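Local coordinates for Thiol:disulfide interchange protein DsbA (Pseudomonas aeruginosa, PDB 5DCH) that probably introduces disulfide bonds into other proteins of the periplasm by transferring its own redox-active disulfide to them, at residues G25-V30 with V157-Y162; E31-G36 with F60-A65. The protein carries 1 engineered substitution. All coordinates share one frame; numbering follows the deposited sequence.

Overall arrangement
Strand 27-33 is shared by both contacts: its first half takes part in interaction 1, its second half and the following loop in interaction 2. From there the chain runs through helix 38-52, whose start holds the CxxC motif, Cys37 and Cys40, then returns as strand 58-64, where interaction 2 closes a short beta-alpha-beta loop. A long, mostly helical passage follows before strand 155-158 pairs with strand 27-33 along its other edge, closing the much larger loop of interaction 1, within which interaction 2 lies entirely. The two centres are about 14 Å apart in one sheet, and the contacts meet where Val30 packs on Leu63 and Leu32 on Val157. The bound 1YO molecule touches both.

Interaction 1: G25-V30 with V157-Y162; sequences GKIEVV and VVNGKY. With 1YO (3-[(2-methylbenzyl)sulfanyl]-4H-1,2,4-triazol-4-amine), chain B.
The central sheet of the thioredoxin fold is joined here by antiparallel pairing of Val29 and Val30 with Val158 and Val157. Val30 and Val157 form a hydrogen-bonded pair, with Val30 N 2.8 Å from Val157 O and the return bond from Val157 N to Val30 O. Val29 and Val158 are the non-hydrogen-bonded pair; their CG2 methyls approach to 4.3 Å on the face packed by helix 172-188.

One residue further on, regular pairing gives way to a side chain. Asn159 N still donates to Glu28 O (2.7 Å), but Glu28 N bonds to Asn159 OD1 at 3.0 Å, so the side-chain carbonyl stands in for a strand carbonyl. This bond is nearly straight at hydrogen, although Glu28 N sits above the amide carbonyl plane, 41° out of it. The Asn159 amide crosses Ile27 at about a right angle, its CG near Ile27 CG2, and ND2 is held by Glu186. Asn159 and Gly160 both have positive phi and begin the tight turn between strands 155-158 and 162-165 of the thioredoxin-fold hairpin. There a classic beta bulge sets Lys161 and Tyr162 together opposite Val158, whose O accepts from both backbone nitrogens.

With CG anti to the backbone N (chi1 -168°) and the chain extended beyond it, the Glu28 carboxylate reaches out from the face of the sheet that carries Val30 and Val157, toward 1YO. A water joins Glu28 OE1, at 2.7 Å, to Gly160 N, at 2.8 Å from that water, and makes a weaker bond to Val157 O, bridging strand and turn. The other oxygen, OE2, bonds to Ser22 and comes within 3.0 Å of the exocyclic nitrogen NAB of 1YO, while Val30 CG2 borders the same nitrogen.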
loop_
_atom_site.group_PDB
_atom_site.type_symbol
_atom_site.label_atom_id
_atom_site.label_comp_id
_atom_site.label_asym_id
_atom_site.label_seq_id
_atom_site.Cartn_x
_atom_site.Cartn_y
_atom_site.Cartn_z
ATOM N N GLY A 25 -13.362 -12.299 -5.621
ATOM C CA GLY A 25 -14.743 -12.022 -5.307
ATOM C C GLY A 25 -14.996 -10.608 -4.851
ATOM O O GLY A 25 -16.142 -10.163 -4.834
ATOM N N LYS A 26 -13.942 -9.900 -4.440
ATOM C CA LYS A 26 -14.060 -8.484 -4.157
ATOM C C LYS A 26 -13.271 -7.687 -5.181
ATOM O O LYS A 26 -12.315 -8.193 -5.771
ATOM C CB LYS A 26 -13.576 -8.159 -2.755
ATOM C CG LYS A 26 -14.458 -8.768 -1.680
ATOM C CD LYS A 26 -14.185 -8.234 -0.289
ATOM C CE LYS A 26 -15.104 -8.885 0.714
ATOM N NZ LYS A 26 -14.935 -8.307 2.071
ATOM N N ILE A 27 -13.697 -6.451 -5.377
ATOM C CA ILE A 27 -12.992 -5.518 -6.253
ATOM C C ILE A 27 -11.825 -4.988 -5.445
ATOM O O ILE A 27 -12.011 -4.328 -4.415
ATOM C CB ILE A 27 -13.920 -4.395 -6.716
ATOM C CG1 ILE A 27 -15.123 -4.975 -7.491
ATOM C CG2 ILE A 27 -13.155 -3.389 -7.586
ATOM C CD1 ILE A 27 -16.268 -4.004 -7.673
ATOM N N GLU A 28 -10.615 -5.273 -5.913
ATOM C CA GLU A 28 -9.419 -4.892 -5.175
ATOM C C GLU A 28 -9.049 -3.429 -5.457
ATOM O O GLU A 28 -9.177 -2.951 -6.582
ATOM C CB GLU A 28 -8.249 -5.778 -5.566
ATOM C CG GLU A 28 -7.040 -5.659 -4.663
ATOM C CD GLU A 28 -5.900 -6.537 -5.118
ATOM O OE1 GLU A 28 -5.423 -6.332 -6.253
ATOM O OE2 GLU A 28 -5.476 -7.437 -4.350
ATOM N N VAL A 29 -8.586 -2.739 -4.425
ATOM C CA VAL A 29 -7.931 -1.440 -4.596
ATOM C C VAL A 29 -6.616 -1.523 -3.858
ATOM O O VAL A 29 -6.587 -1.714 -2.660
ATOM C CB VAL A 29 -8.759 -0.314 -4.010
ATOM C CG1 VAL A 29 -8.040 0.993 -4.128
ATOM C CG2 VAL A 29 -10.095 -0.230 -4.696
ATOM N N VAL A 30 -5.521 -1.371 -4.595
ATOM C CA VAL A 30 -4.177 -1.401 -4.019
ATOM C C VAL A 30 -3.588 0.002 -4.032
ATOM O O VAL A 30 -3.664 0.687 -5.046
ATOM C CB VAL A 30 -3.258 -2.295 -4.851
ATOM C CG1 VAL A 30 -1.802 -2.157 -4.397
ATOM C CG2 VAL A 30 -3.695 -3.740 -4.796
ATOM N N VAL A 157 -3.785 0.726 -7.976
ATOM C CA VAL A 157 -4.206 -0.255 -8.964
ATOM C C VAL A 157 -5.579 -0.755 -8.556
ATOM O O VAL A 157 -5.761 -1.202 -7.423
ATOM C CB VAL A 157 -3.237 -1.439 -9.062
ATOM C CG1 VAL A 157 -3.706 -2.412 -10.111
ATOM C CG2 VAL A 157 -1.835 -0.943 -9.385
ATOM N N VAL A 158 -6.536 -0.696 -9.481
ATOM C CA VAL A 158 -7.878 -1.222 -9.232
ATOM C C VAL A 158 -8.060 -2.544 -9.960
ATOM O O VAL A 158 -7.833 -2.644 -11.180
ATOM C CB VAL A 158 -8.971 -0.196 -9.619
ATOM C CG1 VAL A 158 -10.361 -0.824 -9.647
ATOM C CG2 VAL A 158 -8.946 0.957 -8.644
ATOM N N ASN A 159 -8.473 -3.540 -9.170
ATOM C CA ASN A 159 -8.789 -4.899 -9.587
ATOM C C ASN A 159 -7.735 -5.585 -10.443
ATOM O O ASN A 159 -8.067 -6.367 -11.323
ATOM C CB ASN A 159 -10.177 -4.944 -10.236
ATOM C CG ASN A 159 -11.028 -6.061 -9.706
ATOM O OD1 ASN A 159 -10.792 -6.579 -8.610
ATOM N ND2 ASN A 159 -12.026 -6.454 -10.497
ATOM N N GLY A 160 -6.463 -5.304 -10.146
ATOM C CA GLY A 160 -5.348 -5.872 -10.888
ATOM C C GLY A 160 -5.295 -5.455 -12.349
ATOM O O GLY A 160 -4.571 -6.057 -13.144
ATOM N N LYS A 161 -6.049 -4.415 -12.690
ATOM C CA LYS A 161 -6.320 -4.075 -14.090
ATOM C C LYS A 161 -6.024 -2.640 -14.494
ATOM O O LYS A 161 -5.659 -2.402 -15.636
ATOM C CB LYS A 161 -7.796 -4.347 -14.415
ATOM C CG LYS A 161 -8.156 -5.791 -14.662
ATOM C CD LYS A 161 -9.618 -5.887 -15.085
ATOM C CE LYS A 161 -10.106 -7.322 -15.097
ATOM N NZ LYS A 161 -11.476 -7.438 -14.529
ATOM N N TYR A 162 -6.241 -1.689 -13.594
ATOM C CA TYR A 162 -6.110 -0.266 -13.938
ATOM C C TYR A 162 -5.131 0.418 -13.016
ATOM O O TYR A 162 -5.295 0.380 -11.807
ATOM C CB TYR A 162 -7.457 0.460 -13.816
ATOM C CG TYR A 162 -8.611 -0.249 -14.471
ATOM C CD1 TYR A 162 -8.765 -0.270 -15.844
ATOM C CD2 TYR A 162 -9.540 -0.917 -13.700
ATOM C CE1 TYR A 162 -9.830 -0.931 -16.436
ATOM C CE2 TYR A 162 -10.595 -1.577 -14.271
ATOM C CZ TYR A 162 -10.745 -1.582 -15.636
ATOM O OH TYR A 162 -11.821 -2.256 -16.180
HETATM C CAA 1YO B . 0.628 -10.956 -1.971
HETATM C CAC 1YO B . 2.918 -9.147 0.404
HETATM C CAD 1YO B . 2.021 -8.334 1.079
HETATM C CAE 1YO B . 2.473 -10.001 -0.590
HETATM C CAF 1YO B . 0.673 -8.374 0.766
HETATM C CAG 1YO B . -2.573 -9.656 -5.470
HETATM C CAH 1YO B . -1.210 -9.290 -0.585
HETATM C CAL 1YO B . 1.127 -10.041 -0.904
HETATM C CAM 1YO B . 0.232 -9.239 -0.220
HETATM C CAN 1YO B . -1.971 -9.218 -3.392
HETATM N NAB 1YO B . -2.511 -7.303 -4.728
HETATM N NAI 1YO B . -2.320 -10.802 -4.827
HETATM N NAJ 1YO B . -1.951 -10.540 -3.570
HETATM N NAO 1YO B . -2.376 -8.641 -4.560
HETATM S SAK 1YO B . -1.610 -8.262 -1.960
HETATM O O HOH W 1 -5.682 -4.090 -7.750
#

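Interaction 2: E31-G36 with F60-A65; sequences ELFWYG and FVRLPA. With 1YO (3-[(2-methylbenzyl)sulfanyl]-4H-1,2,4-triazol-4-amine), chain B.
A salt bridge between a buried Glu31 and a partly exposed Arg62 joins two neighbouring strands: the two side chains run alongside each other in the same direction, with Glu31 OE1 2.8 Å from Arg62 NE. The hydrogen bond within it is weak and bent (125° at hydrogen), and the carboxylate and guanidinium planes are 59° apart. A second carboxylate, that of Glu44, takes Arg62 NH2.

The extended arginine chain also crosses the Phe33 ring at about a right angle. Its CD lies over the ring face, 4.0 Å from the centroid, as a CH-pi contact. Phe33 CG is set between the backbone N and the carbonyl carbon (chi1 85°), which turns one ring face to Arg62 CD and brings the ring against Cys40.

Between the backbones a parallel ladder runs from Glu31 N bonded to Val61 O (2.9 Å) through Leu63 to Ala65 N, which donates to Phe33 O. On the face away from the salt bridge, Leu32 CD2 meets Leu63 CD2 at 4.0 Å, while Leu63 CD1 touches the benzyl ring of 1YO and Val61 CG1 its sulfur, SAK. With helix 38-52 as the crossover, these strands form the beta-alpha-beta unit that carries the CxxC motif at the start of its helix in the thioredoxin family, to which DsbA belongs.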
loop_
_atom_site.group_PDB
_atom_site.type_symbol
_atom_site.label_atom_id
_atom_site.label_comp_id
_atom_site.label_asym_id
_atom_site.label_seq_id
_atom_site.Cartn_x
_atom_site.Cartn_y
_atom_site.Cartn_z
ATOM N N GLU A 31 -3.070 0.425 -2.890
ATOM C CA GLU A 31 -2.161 1.584 -2.857
ATOM C C GLU A 31 -0.746 1.091 -2.645
ATOM O O GLU A 31 -0.439 0.488 -1.626
ATOM C CB GLU A 31 -2.508 2.594 -1.752
ATOM C CG GLU A 31 -1.616 3.840 -1.817
ATOM C CD GLU A 31 -1.475 4.614 -0.521
ATOM O OE1 GLU A 31 -1.946 4.154 0.528
ATOM O OE2 GLU A 31 -0.858 5.706 -0.565
ATOM N N LEU A 32 0.114 1.328 -3.633
ATOM C CA LEU A 32 1.530 1.066 -3.457
ATOM C C LEU A 32 2.158 2.310 -2.858
ATOM O O LEU A 32 1.912 3.420 -3.319
ATOM C CB LEU A 32 2.186 0.715 -4.790
ATOM C CG LEU A 32 1.752 -0.632 -5.349
ATOM C CD1 LEU A 32 0.601 -0.411 -6.272
ATOM C CD2 LEU A 32 2.888 -1.325 -6.067
ATOM N N PHE A 33 2.954 2.104 -1.815
ATOM C CA PHE A 33 3.461 3.204 -1.019
ATOM C C PHE A 33 4.808 2.854 -0.418
ATOM O O PHE A 33 5.256 1.701 -0.458
ATOM C CB PHE A 33 2.457 3.530 0.095
ATOM C CG PHE A 33 2.627 2.668 1.306
ATOM C CD1 PHE A 33 2.244 1.335 1.284
ATOM C CD2 PHE A 33 3.193 3.167 2.453
ATOM C CE1 PHE A 33 2.436 0.542 2.376
ATOM C CE2 PHE A 33 3.391 2.364 3.549
ATOM C CZ PHE A 33 3.028 1.059 3.505
ATOM N N TRP A 34 5.458 3.865 0.141
ATOM C CA TRP A 34 6.633 3.672 0.978
ATOM C C TRP A 34 6.459 4.620 2.167
ATOM O O TRP A 34 6.117 5.791 1.989
ATOM C CB TRP A 34 7.917 3.997 0.185
ATOM C CG TRP A 34 9.162 4.178 1.005
ATOM C CD1 TRP A 34 9.569 3.426 2.062
ATOM C CD2 TRP A 34 10.164 5.192 0.824
ATOM N NE1 TRP A 34 10.754 3.917 2.560
ATOM C CE2 TRP A 34 11.129 5.013 1.833
ATOM C CE3 TRP A 34 10.316 6.250 -0.067
ATOM C CZ2 TRP A 34 12.268 5.827 1.932
ATOM C CZ3 TRP A 34 11.429 7.060 0.046
ATOM C CH2 TRP A 34 12.371 6.858 1.049
ATOM N N TYR A 35 6.683 4.126 3.383
ATOM C CA TYR A 35 6.535 4.959 4.576
ATOM C C TYR A 35 7.364 6.245 4.514
ATOM O O TYR A 35 6.992 7.266 5.083
ATOM C CB TYR A 35 6.968 4.196 5.827
ATOM C CG TYR A 35 6.006 3.186 6.442
ATOM C CD1 TYR A 35 4.714 3.539 6.829
ATOM C CD2 TYR A 35 6.433 1.887 6.722
ATOM C CE1 TYR A 35 3.873 2.612 7.436
ATOM C CE2 TYR A 35 5.605 0.972 7.328
ATOM C CZ TYR A 35 4.330 1.329 7.678
ATOM O OH TYR A 35 3.524 0.391 8.302
ATOM N N GLY A 36 8.510 6.182 3.854
ATOM C CA GLY A 36 9.418 7.320 3.809
ATOM C C GLY A 36 9.149 8.319 2.702
ATOM O O GLY A 36 9.838 9.327 2.598
ATOM N N PHE A 60 -9.594 -3.055 0.087
ATOM C CA PHE A 60 -8.476 -2.123 0.033
ATOM C C PHE A 60 -7.247 -2.748 0.664
ATOM O O PHE A 60 -7.306 -3.262 1.778
ATOM C CB PHE A 60 -8.839 -0.835 0.761
ATOM C CG PHE A 60 -7.743 0.159 0.806
ATOM C CD1 PHE A 60 -7.414 0.892 -0.311
ATOM C CD2 PHE A 60 -7.034 0.375 1.973
ATOM C CE1 PHE A 60 -6.375 1.820 -0.269
ATOM C CE2 PHE A 60 -6.002 1.301 2.018
ATOM C CZ PHE A 60 -5.678 2.021 0.894
ATOM N N VAL A 61 -6.136 -2.675 -0.066
ATOM C CA VAL A 61 -4.860 -3.256 0.320
ATOM C C VAL A 61 -3.787 -2.182 0.159
ATOM O O VAL A 61 -3.730 -1.517 -0.875
ATOM C CB VAL A 61 -4.454 -4.411 -0.665
ATOM C CG1 VAL A 61 -3.076 -4.989 -0.314
ATOM C CG2 VAL A 61 -5.511 -5.491 -0.706
ATOM N N ARG A 62 -2.947 -2.015 1.172
ATOM C CA ARG A 62 -1.689 -1.309 0.993
ATOM C C ARG A 62 -0.598 -2.321 0.699
ATOM O O ARG A 62 -0.512 -3.369 1.334
ATOM C CB ARG A 62 -1.325 -0.510 2.242
ATOM C CG ARG A 62 -1.997 0.814 2.291
ATOM C CD ARG A 62 -1.173 1.819 3.079
ATOM N NE ARG A 62 -1.866 3.094 3.151
ATOM C CZ ARG A 62 -2.927 3.302 3.912
ATOM N NH1 ARG A 62 -3.397 2.316 4.672
ATOM N NH2 ARG A 62 -3.522 4.486 3.910
ATOM N N LEU A 63 0.245 -1.988 -0.267
ATOM C CA LEU A 63 1.344 -2.853 -0.675
ATOM C C LEU A 63 2.607 -2.015 -0.674
ATOM O O LEU A 63 2.661 -0.998 -1.362
ATOM C CB LEU A 63 1.108 -3.371 -2.094
ATOM C CG LEU A 63 2.056 -4.457 -2.608
ATOM C CD1 LEU A 63 1.853 -5.777 -1.830
ATOM C CD2 LEU A 63 1.865 -4.686 -4.103
ATOM N N PRO A 64 3.607 -2.422 0.110
ATOM C CA PRO A 64 4.830 -1.623 0.091
ATOM C C PRO A 64 5.559 -1.787 -1.228
ATOM O O PRO A 64 5.607 -2.902 -1.742
ATOM C CB PRO A 64 5.648 -2.231 1.223
ATOM C CG PRO A 64 5.258 -3.691 1.179
ATOM C CD PRO A 64 3.788 -3.702 0.817
ATOM N N ALA A 65 6.131 -0.702 -1.748
ATOM C CA ALA A 65 6.940 -0.754 -2.957
ATOM C C ALA A 65 8.356 -1.118 -2.529
ATOM O O ALA A 65 9.001 -0.373 -1.795
ATOM C CB ALA A 65 6.911 0.593 -3.662
HETATM C CAA 1YO B . 0.628 -10.956 -1.971
HETATM C CAC 1YO B . 2.918 -9.147 0.404
HETATM C CAD 1YO B . 2.021 -8.334 1.079
HETATM C CAE 1YO B . 2.473 -10.001 -0.590
HETATM C CAF 1YO B . 0.673 -8.374 0.766
HETATM C CAG 1YO B . -2.573 -9.656 -5.470
HETATM C CAH 1YO B . -1.210 -9.290 -0.585
HETATM C CAL 1YO B . 1.127 -10.041 -0.904
HETATM C CAM 1YO B . 0.232 -9.239 -0.220
HETATM C CAN 1YO B . -1.971 -9.218 -3.392
HETATM N NAB 1YO B . -2.511 -7.303 -4.728
HETATM N NAI 1YO B . -2.320 -10.802 -4.827
HETATM N NAJ 1YO B . -1.951 -10.540 -3.570
HETATM N NAO 1YO B . -2.376 -8.641 -4.560
HETATM S SAK 1YO B . -1.610 -8.262 -1.960
#